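Local coordinates for protein GH5 (Bacteroidetes bacterium AC2a, PDB 4YHE) that probably hydrolyses the beta-glucosidic links of cellulose as an endoglucanase of glycoside hydrolase family 5, at residues Y74-G79 with W143-K148; G79-V84 with K148-D153; H118-P123 with Q137-I142; V192-I197 with V226-V231. One frame throughout, in Å; residues are numbered along the deposited sequence.

Contact 1 (Y74-G79 with W143-K148); sequences YAIERG and WLQIGK
Gln145 reaches from its helix to the loop chain at Tyr74 and Ile76 and grips it with both ends of its amide. At the root, Gln145 CB lies 3.8 Å from Ile76 CD1, the tip of an isoleucine side chain that points back along the glutamine toward its helix. From there the chain runs out extended beyond CG (chi2 172°), which carries CD alongside Ile76 CG1. OE1 then accepts Ile76 N at 2.8 Å; the N-H sits in the carbonyl plane, on a lone pair, and the bond is nearly straight. On the other branch NE2 donates to Tyr74 O at 2.9 Å, the acceptor lying in the amide plane although NE2 stands well above the plane of the tyrosine carbonyl. This pins the approach to helix 78-93 against helix 129-149, neighbouring outer helices of the beta/alpha barrel. A second bond from NE2, to Met141 O one turn back, fixes the rotation of the amide. Shortened to an alanine, Gln145 would give up both bonds to the loop, and Tyr74 O and Ile76 N would probably be left without these partners. Nearer the root of the glutamine the contact turns apolar: Ile76 CD1 meets Ile146 CG1 at 4.2 Å, and both side chains also rest on Trp64. At the loop's end Glu77 takes the N-cap position of helix 78-93.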
loop_
_atom_site.group_PDB
_atom_site.type_symbol
_atom_site.label_atom_id
_atom_site.label_comp_id
_atom_site.label_asym_id
_atom_site.label_seq_id
_atom_site.Cartn_x
_atom_site.Cartn_y
_atom_site.Cartn_z
ATOM N N TYR A 74 -3.873 26.286 -0.736
ATOM C CA TYR A 74 -4.229 24.936 -1.172
ATOM C C TYR A 74 -5.329 24.351 -0.265
ATOM O O TYR A 74 -5.228 23.227 0.249
ATOM C CB TYR A 74 -2.983 24.031 -1.227
ATOM C CG TYR A 74 -1.868 24.520 -2.156
ATOM C CD1 TYR A 74 -1.941 24.333 -3.539
ATOM C CD2 TYR A 74 -0.730 25.129 -1.644
ATOM C CE1 TYR A 74 -0.913 24.759 -4.379
ATOM C CE2 TYR A 74 0.293 25.550 -2.458
ATOM C CZ TYR A 74 0.205 25.362 -3.822
ATOM O OH TYR A 74 1.235 25.806 -4.620
ATOM N N ALA A 75 -6.396 25.125 -0.087
ATOM C CA ALA A 75 -7.451 24.759 0.852
ATOM C C ALA A 75 -8.158 23.484 0.381
ATOM O O ALA A 75 -8.563 23.399 -0.777
ATOM C CB ALA A 75 -8.465 25.897 0.993
ATOM N N ILE A 76 -8.308 22.504 1.273
ATOM C CA ILE A 76 -9.001 21.281 0.921
ATOM C C ILE A 76 -10.496 21.472 1.105
ATOM O O ILE A 76 -10.948 21.873 2.166
ATOM C CB ILE A 76 -8.576 20.096 1.817
ATOM C CG1 ILE A 76 -7.077 19.795 1.629
ATOM C CG2 ILE A 76 -9.445 18.870 1.525
ATOM C CD1 ILE A 76 -6.571 18.744 2.592
ATOM N N GLU A 77 -11.254 21.125 0.081
ATOM C CA GLU A 77 -12.705 21.213 0.089
ATOM C C GLU A 77 -13.264 20.455 1.291
ATOM O O GLU A 77 -12.946 19.281 1.498
ATOM C CB GLU A 77 -13.177 20.642 -1.237
ATOM C CG GLU A 77 -14.654 20.592 -1.495
ATOM C CD GLU A 77 -14.946 19.462 -2.462
ATOM O OE1 GLU A 77 -14.358 19.473 -3.573
ATOM O OE2 GLU A 77 -15.703 18.538 -2.076
ATOM N N ARG A 78 -14.069 21.118 2.119
ATOM C CA ARG A 78 -14.496 20.484 3.378
ATOM C C ARG A 78 -15.289 19.220 3.199
ATOM O O ARG A 78 -15.150 18.290 3.987
ATOM C CB ARG A 78 -15.339 21.423 4.246
ATOM C CG ARG A 78 -15.726 20.755 5.566
ATOM C CD ARG A 78 -15.700 21.718 6.720
ATOM N NE ARG A 78 -17.027 22.215 7.036
ATOM C CZ ARG A 78 -17.262 23.328 7.728
ATOM N NH1 ARG A 78 -16.258 24.082 8.167
ATOM N NH2 ARG A 78 -18.513 23.697 7.973
ATOM N N GLY A 79 -16.161 19.170 2.200
ATOM C CA GLY A 79 -16.963 17.969 1.981
ATOM C C GLY A 79 -16.102 16.741 1.720
ATOM O O GLY A 79 -16.399 15.628 2.191
ATOM N N TRP A 143 -0.780 18.211 4.093
ATOM C CA TRP A 143 -0.576 17.413 5.286
ATOM C C TRP A 143 -0.888 18.172 6.592
ATOM O O TRP A 143 -1.343 17.579 7.570
ATOM C CB TRP A 143 0.827 16.766 5.296
ATOM C CG TRP A 143 0.827 15.456 4.556
ATOM C CD1 TRP A 143 1.535 15.137 3.426
ATOM C CD2 TRP A 143 0.063 14.297 4.885
ATOM N NE1 TRP A 143 1.298 13.859 3.068
ATOM C CE2 TRP A 143 0.365 13.316 3.912
ATOM C CE3 TRP A 143 -0.868 13.998 5.886
ATOM C CZ2 TRP A 143 -0.235 12.058 3.900
ATOM C CZ3 TRP A 143 -1.441 12.720 5.907
ATOM C CH2 TRP A 143 -1.123 11.762 4.909
ATOM N N LEU A 144 -0.651 19.474 6.606
ATOM C CA LEU A 144 -1.047 20.277 7.759
ATOM C C LEU A 144 -2.557 20.193 7.994
ATOM O O LEU A 144 -2.991 19.990 9.119
ATOM C CB LEU A 144 -0.644 21.731 7.549
ATOM C CG LEU A 144 0.760 22.149 7.964
ATOM C CD1 LEU A 144 0.977 23.609 7.568
ATOM C CD2 LEU A 144 0.966 21.967 9.470
ATOM N N GLN A 145 -3.343 20.325 6.923
ATOM C CA GLN A 145 -4.809 20.286 7.029
ATOM C C GLN A 145 -5.298 18.931 7.464
ATOM O O GLN A 145 -6.170 18.820 8.345
ATOM C CB GLN A 145 -5.450 20.675 5.699
ATOM C CG GLN A 145 -5.306 22.144 5.375
ATOM C CD GLN A 145 -5.765 22.482 3.985
ATOM O OE1 GLN A 145 -6.970 22.610 3.731
ATOM N NE2 GLN A 145 -4.820 22.640 3.067
ATOM N N ILE A 146 -4.731 17.882 6.847
ATOM C CA ILE A 146 -5.095 16.545 7.182
ATOM C C ILE A 146 -4.795 16.274 8.637
ATOM O O ILE A 146 -5.633 15.738 9.345
ATOM C CB ILE A 146 -4.387 15.486 6.294
ATOM C CG1 ILE A 146 -4.880 15.599 4.855
ATOM C CG2 ILE A 146 -4.633 14.094 6.833
ATOM C CD1 ILE A 146 -4.062 14.832 3.834
ATOM N N GLY A 147 -3.590 16.609 9.081
ATOM C CA GLY A 147 -3.233 16.412 10.476
ATOM C C GLY A 147 -4.136 17.214 11.428
ATOM O O GLY A 147 -4.536 16.716 12.480
ATOM N N LYS A 148 -4.458 18.446 11.074
ATOM C CA LYS A 148 -5.323 19.252 11.955
ATOM C C LYS A 148 -6.712 18.658 12.109
ATOM O O LYS A 148 -7.253 18.669 13.202
ATOM C CB LYS A 148 -5.402 20.687 11.482
ATOM C CG LYS A 148 -4.170 21.462 11.910
ATOM C CD LYS A 148 -4.140 22.848 11.289
ATOM C CE LYS A 148 -2.802 23.530 11.545
ATOM N NZ LYS A 148 -2.633 24.623 10.555
#

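Contact 2 (G79-V84 with K148-D153); sequences GWLDRV and KRFAND
Arg149 sends CG away from its own backbone N (chi1 -172°) and then bends at the next bond (chi2 73°), which lays the arginine along Leu81 and delivers its guanidinium to Asp82. Here the last residues of helix 129-149 and the turn that follows pack on helix 78-93, the two being successive outer helices of the TIM barrel; Leu81, Asp82 and Val84 take up Arg149 and Phe150. The Leu81 and Arg149 side chains run antiparallel, flank to flank: Leu81 CG comes over one face of the guanidinium, 3.7 Å from NH1, while Leu81 CD2 runs beside the arginine's methylenes, 4.1 Å from CB. At the guanidinium edge stands Asp82 OD1, in a salt bridge with Arg149. Its distance to NH2 is modelled at 2.3 Å, too short to be taken literally; the companion bond from NH1 to OD1, at 3.0 Å, is bent and weak. The carboxylate is turned 58° from the guanidinium plane, and Arg149 NE has a second carboxylate, that of Asp85, three residues beyond Asp82 on helix 78-93. The Phe150 ring lies on the inner side of the contact, where it also touches Leu157 and Phe159 of strand 157-160. Leu81 CD1 approaches its CE2 obliquely at 4.4 Å. With Leu81 cut back to an alanine, the guanidinium would probably lose most of its aliphatic cover on this face and a gap would open beside the ring. Arg149 CG sits above the ring centre, and Val84 CG1 crosses to Phe150 CZ at 4.2 Å.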
loop_
_atom_site.group_PDB
_atom_site.type_symbol
_atom_site.label_atom_id
_atom_site.label_comp_id
_atom_site.label_asym_id
_atom_site.label_seq_id
_atom_site.Cartn_x
_atom_site.Cartn_y
_atom_site.Cartn_z
ATOM N N GLY A 79 -16.161 19.170 2.200
ATOM C CA GLY A 79 -16.963 17.969 1.981
ATOM C C GLY A 79 -16.102 16.741 1.720
ATOM O O GLY A 79 -16.399 15.628 2.191
ATOM N N TRP A 80 -15.011 16.937 0.985
ATOM C CA TRP A 80 -14.102 15.817 0.659
ATOM C C TRP A 80 -13.408 15.327 1.916
ATOM O O TRP A 80 -13.423 14.127 2.216
ATOM C CB TRP A 80 -13.081 16.241 -0.383
ATOM C CG TRP A 80 -12.245 15.128 -0.884
ATOM C CD1 TRP A 80 -10.903 14.955 -0.685
ATOM C CD2 TRP A 80 -12.671 14.049 -1.704
ATOM N NE1 TRP A 80 -10.483 13.807 -1.307
ATOM C CE2 TRP A 80 -11.545 13.236 -1.950
ATOM C CE3 TRP A 80 -13.905 13.661 -2.232
ATOM C CZ2 TRP A 80 -11.616 12.080 -2.706
ATOM C CZ3 TRP A 80 -13.965 12.511 -2.993
ATOM C CH2 TRP A 80 -12.832 11.745 -3.234
ATOM N N LEU A 81 -12.844 16.270 2.679
ATOM C CA LEU A 81 -12.162 15.944 3.922
ATOM C C LEU A 81 -13.138 15.296 4.929
ATOM O O LEU A 81 -12.774 14.376 5.645
ATOM C CB LEU A 81 -11.496 17.194 4.505
ATOM C CG LEU A 81 -10.618 17.018 5.736
ATOM C CD1 LEU A 81 -9.560 15.958 5.494
ATOM C CD2 LEU A 81 -9.943 18.332 6.084
ATOM N N ASP A 82 -14.390 15.747 4.934
ATOM C CA ASP A 82 -15.465 15.148 5.751
ATOM C C ASP A 82 -15.677 13.667 5.466
ATOM O O ASP A 82 -15.873 12.864 6.380
ATOM C CB ASP A 82 -16.826 15.860 5.505
ATOM C CG ASP A 82 -16.961 17.247 6.171
ATOM O OD1 ASP A 82 -16.136 17.659 6.988
ATOM O OD2 ASP A 82 -17.935 17.949 5.842
ATOM N N ARG A 83 -15.674 13.307 4.183
ATOM C CA ARG A 83 -15.887 11.922 3.791
ATOM C C ARG A 83 -14.709 11.049 4.208
ATOM O O ARG A 83 -14.907 9.956 4.740
ATOM C CB ARG A 83 -16.135 11.831 2.290
ATOM C CG ARG A 83 -16.334 10.438 1.749
ATOM C CD ARG A 83 -17.486 9.707 2.415
ATOM N NE ARG A 83 -17.720 8.413 1.772
ATOM C CZ ARG A 83 -18.472 7.447 2.290
ATOM N NH1 ARG A 83 -19.076 7.633 3.450
ATOM N NH2 ARG A 83 -18.649 6.314 1.642
ATOM N N VAL A 84 -13.491 11.548 3.998
ATOM C CA VAL A 84 -12.292 10.863 4.488
ATOM C C VAL A 84 -12.414 10.661 6.003
ATOM O O VAL A 84 -12.231 9.532 6.494
ATOM C CB VAL A 84 -10.982 11.604 4.167
ATOM C CG1 VAL A 84 -9.795 10.836 4.760
ATOM C CG2 VAL A 84 -10.806 11.764 2.677
ATOM N N LYS A 148 -4.458 18.446 11.074
ATOM C CA LYS A 148 -5.323 19.252 11.955
ATOM C C LYS A 148 -6.712 18.658 12.109
ATOM O O LYS A 148 -7.253 18.669 13.202
ATOM C CB LYS A 148 -5.402 20.687 11.482
ATOM C CG LYS A 148 -4.170 21.462 11.910
ATOM C CD LYS A 148 -4.140 22.848 11.289
ATOM C CE LYS A 148 -2.802 23.530 11.545
ATOM N NZ LYS A 148 -2.633 24.623 10.555
ATOM N N ARG A 149 -7.265 18.070 11.048
ATOM C CA ARG A 149 -8.567 17.402 11.157
ATOM C C ARG A 149 -8.514 16.233 12.136
ATOM O O ARG A 149 -9.468 15.987 12.899
ATOM C CB ARG A 149 -9.017 16.917 9.771
ATOM C CG ARG A 149 -10.423 16.397 9.726
ATOM C CD ARG A 149 -11.415 17.557 9.830
ATOM N NE ARG A 149 -12.675 17.005 9.478
ATOM C CZ ARG A 149 -13.495 17.397 8.528
ATOM N NH1 ARG A 149 -13.309 18.483 7.782
ATOM N NH2 ARG A 149 -14.566 16.669 8.385
ATOM N N PHE A 150 -7.399 15.502 12.122
ATOM C CA PHE A 150 -7.288 14.225 12.840
ATOM C C PHE A 150 -6.447 14.313 14.125
ATOM O O PHE A 150 -6.032 13.306 14.693
ATOM C CB PHE A 150 -6.737 13.148 11.870
ATOM C CG PHE A 150 -7.672 12.836 10.729
ATOM C CD1 PHE A 150 -8.883 12.233 10.975
ATOM C CD2 PHE A 150 -7.347 13.168 9.414
ATOM C CE1 PHE A 150 -9.762 11.966 9.957
ATOM C CE2 PHE A 150 -8.217 12.896 8.387
ATOM C CZ PHE A 150 -9.432 12.309 8.648
ATOM N N ALA A 151 -6.246 15.531 14.600
ATOM C CA ALA A 151 -5.382 15.800 15.747
ATOM C C ALA A 151 -5.825 15.104 17.031
ATOM O O ALA A 151 -4.991 14.820 17.894
ATOM C CB ALA A 151 -5.274 17.307 15.960
ATOM N N ASN A 152 -7.111 14.767 17.143
ATOM C CA ASN A 152 -7.612 14.049 18.311
ATOM C C ASN A 152 -7.677 12.547 18.134
ATOM O O ASN A 152 -8.116 11.832 19.041
ATOM C CB ASN A 152 -9.002 14.570 18.681
ATOM C CG ASN A 152 -9.009 16.062 18.984
ATOM O OD1 ASN A 152 -8.028 16.635 19.492
ATOM N ND2 ASN A 152 -10.119 16.702 18.674
ATOM N N ASP A 153 -7.247 12.046 16.971
ATOM C CA ASP A 153 -7.255 10.609 16.721
ATOM C C ASP A 153 -5.857 10.014 16.927
ATOM O O ASP A 153 -4.871 10.485 16.346
ATOM C CB ASP A 153 -7.780 10.341 15.301
ATOM C CG ASP A 153 -9.188 10.849 15.116
ATOM O OD1 ASP A 153 -10.073 10.326 15.808
ATOM O OD2 ASP A 153 -9.415 11.757 14.303
#

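Contact 3 (H118-P123 with Q137-I142); sequences HWLDLP and QELTMI
Leu120, at the centre of an inverse gamma turn, brings its CA to 8.5 Å from that of Leu139 as the chain heads into helix 122-127. Just ahead of it, Trp119 holds its indole between its backbone N and carbonyl carbon (chi1 60°), a crowded position that aims the ring at helix 129-149. Glu138 meets it from the opposite direction and lies flat on it: carboxylate and indole planes are only 9° apart, and OE2 stands 3.3 Å above the ring plane. Further back along the glutamate, CG makes a CH-pi contact with the six-membered ring, 3.7 Å from its centroid and almost on the normal. The other face of the indole carries Leu120 CB, so the ring is sandwiched between Leu120 CB and the Glu138 side chain. In the TIM barrel this clasps the long connection after strand 97-101 to helix 129-149, which follows helix 122-127. Two aliphatic tips hold the far end of the indole. Leu139 CD2 comes in at the edge, 3.8 Å from Trp119 CH2, and Ile142 CD1 approaches obliquely to 3.5 Å from CZ2. At the pyrrole end NE1 is hydrogen-bonded to Asp105 OD2, which helps fix the ring's rotation. The Leu120 and Leu139 side chains cross at about a right angle, CD1 to CD1 at 4.0 Å, and one residue on Asp121 caps helix 122-127 through Ala124 N.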
loop_
_atom_site.group_PDB
_atom_site.type_symbol
_atom_site.label_atom_id
_atom_site.label_comp_id
_atom_site.label_asym_id
_atom_site.label_seq_id
_atom_site.Cartn_x
_atom_site.Cartn_y
_atom_site.Cartn_z
ATOM N N HIS A 118 -1.772 16.145 -12.598
ATOM C CA HIS A 118 -0.992 15.522 -11.515
ATOM C C HIS A 118 0.073 16.513 -11.046
ATOM O O HIS A 118 1.176 16.599 -11.596
ATOM C CB HIS A 118 -0.413 14.176 -11.972
ATOM C CG HIS A 118 -1.469 13.167 -12.319
ATOM N ND1 HIS A 118 -2.078 12.367 -11.374
ATOM C CD2 HIS A 118 -2.052 12.854 -13.500
ATOM C CE1 HIS A 118 -2.980 11.597 -11.959
ATOM N NE2 HIS A 118 -2.981 11.868 -13.248
ATOM N N TRP A 119 -0.310 17.298 -10.044
ATOM C CA TRP A 119 0.535 18.388 -9.524
ATOM C C TRP A 119 1.783 17.837 -8.840
ATOM O O TRP A 119 2.820 18.486 -8.834
ATOM C CB TRP A 119 -0.245 19.277 -8.555
ATOM C CG TRP A 119 -0.776 18.524 -7.359
ATOM C CD1 TRP A 119 -1.985 17.899 -7.260
ATOM C CD2 TRP A 119 -0.120 18.338 -6.093
ATOM N NE1 TRP A 119 -2.107 17.296 -6.010
ATOM C CE2 TRP A 119 -0.977 17.550 -5.285
ATOM C CE3 TRP A 119 1.121 18.732 -5.578
ATOM C CZ2 TRP A 119 -0.645 17.166 -3.993
ATOM C CZ3 TRP A 119 1.455 18.344 -4.301
ATOM C CH2 TRP A 119 0.568 17.577 -3.508
ATOM N N LEU A 120 1.676 16.632 -8.275
ATOM C CA LEU A 120 2.791 15.998 -7.597
ATOM C C LEU A 120 3.684 15.276 -8.623
ATOM O O LEU A 120 3.520 14.089 -8.907
ATOM C CB LEU A 120 2.199 15.062 -6.540
ATOM C CG LEU A 120 3.116 14.392 -5.557
ATOM C CD1 LEU A 120 4.044 15.395 -4.882
ATOM C CD2 LEU A 120 2.250 13.653 -4.528
ATOM N N ASP A 121 4.612 16.042 -9.218
ATOM C CA ASP A 121 5.243 15.697 -10.484
ATOM C C ASP A 121 6.744 15.568 -10.278
ATOM O O ASP A 121 7.444 16.566 -10.206
ATOM C CB ASP A 121 4.936 16.818 -11.499
ATOM C CG ASP A 121 5.394 16.507 -12.909
ATOM O OD1 ASP A 121 6.397 15.791 -13.120
ATOM O OD2 ASP A 121 4.770 17.040 -13.844
ATOM N N LEU A 122 7.243 14.337 -10.200
ATOM C CA LEU A 122 8.643 14.133 -9.842
ATOM C C LEU A 122 9.656 14.631 -10.917
ATOM O O LEU A 122 10.582 15.337 -10.585
ATOM C CB LEU A 122 8.894 12.668 -9.469
ATOM C CG LEU A 122 10.345 12.355 -9.064
ATOM C CD1 LEU A 122 10.725 13.030 -7.767
ATOM C CD2 LEU A 122 10.516 10.855 -8.953
ATOM N N PRO A 123 9.490 14.237 -12.191
ATOM C CA PRO A 123 10.430 14.772 -13.194
ATOM C C PRO A 123 10.425 16.294 -13.258
ATOM O O PRO A 123 11.493 16.905 -13.376
ATOM C CB PRO A 123 9.917 14.181 -14.515
ATOM C CG PRO A 123 9.188 12.937 -14.109
ATOM C CD PRO A 123 8.581 13.235 -12.774
ATOM N N GLN A 137 5.575 23.060 -0.939
ATOM C CA GLN A 137 4.640 23.965 -0.244
ATOM C C GLN A 137 3.222 23.375 -0.241
ATOM O O GLN A 137 2.541 23.413 0.791
ATOM C CB GLN A 137 4.615 25.349 -0.919
ATOM C CG GLN A 137 5.854 26.193 -0.657
ATOM C CD GLN A 137 5.928 27.485 -1.487
ATOM O OE1 GLN A 137 5.443 27.563 -2.609
ATOM N NE2 GLN A 137 6.580 28.493 -0.932
ATOM N N GLU A 138 2.799 22.826 -1.391
ATOM C CA GLU A 138 1.474 22.171 -1.512
ATOM C C GLU A 138 1.391 20.952 -0.581
ATOM O O GLU A 138 0.416 20.802 0.172
ATOM C CB GLU A 138 1.144 21.839 -2.976
ATOM C CG GLU A 138 -0.255 21.270 -3.190
ATOM C CD GLU A 138 -0.787 21.343 -4.620
ATOM O OE1 GLU A 138 -0.119 21.887 -5.559
ATOM O OE2 GLU A 138 -1.938 20.864 -4.805
ATOM N N LEU A 139 2.452 20.139 -0.567
ATOM C CA LEU A 139 2.532 18.974 0.325
ATOM C C LEU A 139 2.412 19.375 1.780
ATOM O O LEU A 139 1.689 18.751 2.557
ATOM C CB LEU A 139 3.848 18.179 0.091
ATOM C CG LEU A 139 3.914 17.228 -1.120
ATOM C CD1 LEU A 139 5.328 16.726 -1.316
ATOM C CD2 LEU A 139 2.956 16.040 -0.966
ATOM N N THR A 140 3.129 20.426 2.156
ATOM C CA THR A 140 3.050 20.948 3.500
ATOM C C THR A 140 1.624 21.419 3.854
ATOM O O THR A 140 1.079 21.046 4.900
ATOM C CB THR A 140 4.079 22.088 3.714
ATOM O OG1 THR A 140 5.410 21.592 3.452
ATOM C CG2 THR A 140 4.000 22.618 5.109
ATOM N N MET A 141 1.015 22.230 2.994
ATOM C CA MET A 141 -0.347 22.716 3.278
ATOM C C MET A 141 -1.378 21.582 3.375
ATOM O O MET A 141 -2.292 21.605 4.226
ATOM C CB MET A 141 -0.760 23.725 2.200
ATOM C CG MET A 141 0.060 25.017 2.228
ATOM S SD MET A 141 -0.033 25.895 3.816
ATOM C CE MET A 141 1.297 25.268 4.820
ATOM N N ILE A 142 -1.219 20.571 2.519
ATOM C CA ILE A 142 -2.134 19.465 2.518
ATOM C C ILE A 142 -1.995 18.634 3.778
ATOM O O ILE A 142 -2.992 18.394 4.487
ATOM C CB ILE A 142 -1.997 18.594 1.245
ATOM C CG1 ILE A 142 -2.507 19.380 0.041
ATOM C CG2 ILE A 142 -2.786 17.294 1.415
ATOM C CD1 ILE A 142 -2.344 18.648 -1.265
#

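Contact 4 (V192-I197 with V226-V231); sequences VCVDAI and VLPEDV
Val194 fits its two methyl branches against the loop at Pro228 and Asp230, and this is the tight half of the contact. CG2 packs on the proline ring, 3.8 Å from Pro228 CG, the two side chains crossing at about a right angle. The other branch, CG1, turned away from the backbone N (chi1 171°), touches Asp230 OD1 at 3.7 Å. In this TIM barrel the loop entering strand 236-242 thus packs against helix 181-199, with Leu236 touching Val194, Pro228 and Asp230 alike. Toward solvent the fit is looser. Asp195 OD1 and Glu229 O stay 4.3 Å apart, and a water fills in, 2.8 Å from Asp195 OD1 and 3.0 Å from Glu229 O. Gln191 reinforces this side, its NE2 reaching Asp195 OD1 and its OE1 taking Glu229 N. Asp230 OD1 accepts Val231 N from above the carboxylate plane, and Arg198 forms a salt bridge with the same oxygen, which probably balances the charge of Asp230 and so eases its like-charge proximity to Asp195. Because the carboxylate of Asp195 and the carbonyl of Glu229 are both acceptors, they cannot bond directly; a water that donates to both bridges them at this edge.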
loop_
_atom_site.group_PDB
_atom_site.type_symbol
_atom_site.label_atom_id
_atom_site.label_comp_id
_atom_site.label_asym_id
_atom_site.label_seq_id
_atom_site.Cartn_x
_atom_site.Cartn_y
_atom_site.Cartn_z
ATOM N N VAL A 192 9.630 16.653 4.050
ATOM C CA VAL A 192 8.637 17.726 4.081
ATOM C C VAL A 192 7.264 17.241 4.600
ATOM O O VAL A 192 6.640 17.912 5.417
ATOM C CB VAL A 192 8.562 18.378 2.689
ATOM C CG1 VAL A 192 7.258 19.119 2.453
ATOM C CG2 VAL A 192 9.761 19.324 2.516
ATOM N N CYS A 193 6.835 16.046 4.186
ATOM C CA CYS A 193 5.571 15.493 4.664
ATOM C C CYS A 193 5.629 15.205 6.158
ATOM O O CYS A 193 4.712 15.581 6.883
ATOM C CB CYS A 193 5.152 14.242 3.862
ATOM S SG CYS A 193 4.790 14.626 2.133
ATOM N N VAL A 194 6.701 14.548 6.609
ATOM C CA VAL A 194 6.888 14.262 8.027
ATOM C C VAL A 194 6.903 15.588 8.848
ATOM O O VAL A 194 6.222 15.697 9.861
ATOM C CB VAL A 194 8.185 13.445 8.271
ATOM C CG1 VAL A 194 8.499 13.337 9.758
ATOM C CG2 VAL A 194 8.062 12.052 7.661
ATOM N N ASP A 195 7.642 16.584 8.382
ATOM C CA ASP A 195 7.710 17.872 9.062
ATOM C C ASP A 195 6.279 18.428 9.259
ATOM O O ASP A 195 5.873 18.761 10.377
ATOM C CB ASP A 195 8.547 18.873 8.250
ATOM C CG ASP A 195 10.062 18.550 8.247
ATOM O OD1 ASP A 195 10.551 17.675 9.011
ATOM O OD2 ASP A 195 10.749 19.190 7.439
ATOM N N ALA A 196 5.523 18.488 8.164
ATOM C CA ALA A 196 4.132 18.983 8.168
ATOM C C ALA A 196 3.227 18.238 9.152
ATOM O O ALA A 196 2.474 18.860 9.918
ATOM C CB ALA A 196 3.543 18.924 6.772
ATOM N N ILE A 197 3.306 16.921 9.141
ATOM C CA ILE A 197 2.494 16.096 10.023
ATOM C C ILE A 197 2.810 16.389 11.489
ATOM O O ILE A 197 1.904 16.594 12.321
ATOM C CB ILE A 197 2.654 14.609 9.683
ATOM C CG1 ILE A 197 2.039 14.349 8.292
ATOM C CG2 ILE A 197 1.990 13.724 10.729
ATOM C CD1 ILE A 197 2.430 13.025 7.634
ATOM N N VAL A 226 15.940 7.208 2.367
ATOM C CA VAL A 226 16.450 7.826 3.573
ATOM C C VAL A 226 15.273 8.101 4.488
ATOM O O VAL A 226 14.351 8.822 4.127
ATOM C CB VAL A 226 17.237 9.107 3.259
ATOM C CG1 VAL A 226 17.650 9.850 4.541
ATOM C CG2 VAL A 226 18.490 8.721 2.516
ATOM N N LEU A 227 15.280 7.465 5.658
ATOM C CA LEU A 227 14.254 7.751 6.667
ATOM C C LEU A 227 14.328 9.198 7.121
ATOM O O LEU A 227 15.379 9.639 7.567
ATOM C CB LEU A 227 14.432 6.847 7.878
ATOM C CG LEU A 227 14.192 5.391 7.597
ATOM C CD1 LEU A 227 14.818 4.569 8.703
ATOM C CD2 LEU A 227 12.686 5.115 7.511
ATOM N N PRO A 228 13.222 9.958 7.023
ATOM C CA PRO A 228 13.319 11.363 7.440
ATOM C C PRO A 228 13.786 11.564 8.884
ATOM O O PRO A 228 13.563 10.712 9.741
ATOM C CB PRO A 228 11.876 11.881 7.273
ATOM C CG PRO A 228 11.350 11.067 6.117
ATOM C CD PRO A 228 11.961 9.695 6.300
ATOM N N GLU A 229 14.446 12.680 9.121
ATOM C CA GLU A 229 14.733 13.126 10.494
ATOM C C GLU A 229 13.414 13.476 11.171
ATOM O O GLU A 229 12.626 14.215 10.602
ATOM C CB GLU A 229 15.641 14.347 10.459
ATOM C CG GLU A 229 17.041 14.042 9.981
ATOM C CD GLU A 229 17.782 13.102 10.925
ATOM O OE1 GLU A 229 18.014 13.488 12.091
ATOM O OE2 GLU A 229 18.126 11.971 10.519
ATOM N N ASP A 230 13.167 12.909 12.351
ATOM C CA ASP A 230 11.877 13.026 13.003
ATOM C C ASP A 230 12.067 13.713 14.362
ATOM O O ASP A 230 13.175 13.719 14.901
ATOM C CB ASP A 230 11.244 11.640 13.195
ATOM C CG ASP A 230 9.707 11.693 13.300
ATOM O OD1 ASP A 230 9.122 12.812 13.338
ATOM O OD2 ASP A 230 9.095 10.608 13.348
ATOM N N VAL A 231 10.976 14.252 14.903
ATOM C CA VAL A 231 10.982 14.956 16.200
ATOM C C VAL A 231 10.814 14.006 17.366
ATOM O O VAL A 231 10.941 14.404 18.529
ATOM C CB VAL A 231 9.877 16.030 16.288
ATOM C CG1 VAL A 231 9.979 16.999 15.121
ATOM C CG2 VAL A 231 8.493 15.402 16.377
HETATM O O HOH W 1 10.545 16.161 11.376
#

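In the fold
Contacts 1 to 3 all use helix 129-149 at successive levels, each with mostly buried touching residues, whereas contact 4 is only partly buried. Contacts 1 and 2 bind the same pair of helices and adjoin through Ile76 and Leu81; the first relies on neutral amide bonds to loop backbone, the second on a salt bridge beside the apolar packing of one phenylalanine. Contact 3 has no polar bond between its segments and depends on stacking and aliphatic packing. It abuts contact 1 through Tyr74 and Glu138, and contact 4 through Leu139 and Cys193. Contact 4 moves on to helix 181-199 and combines valine-proline packing with a water bridge at its solvent edge.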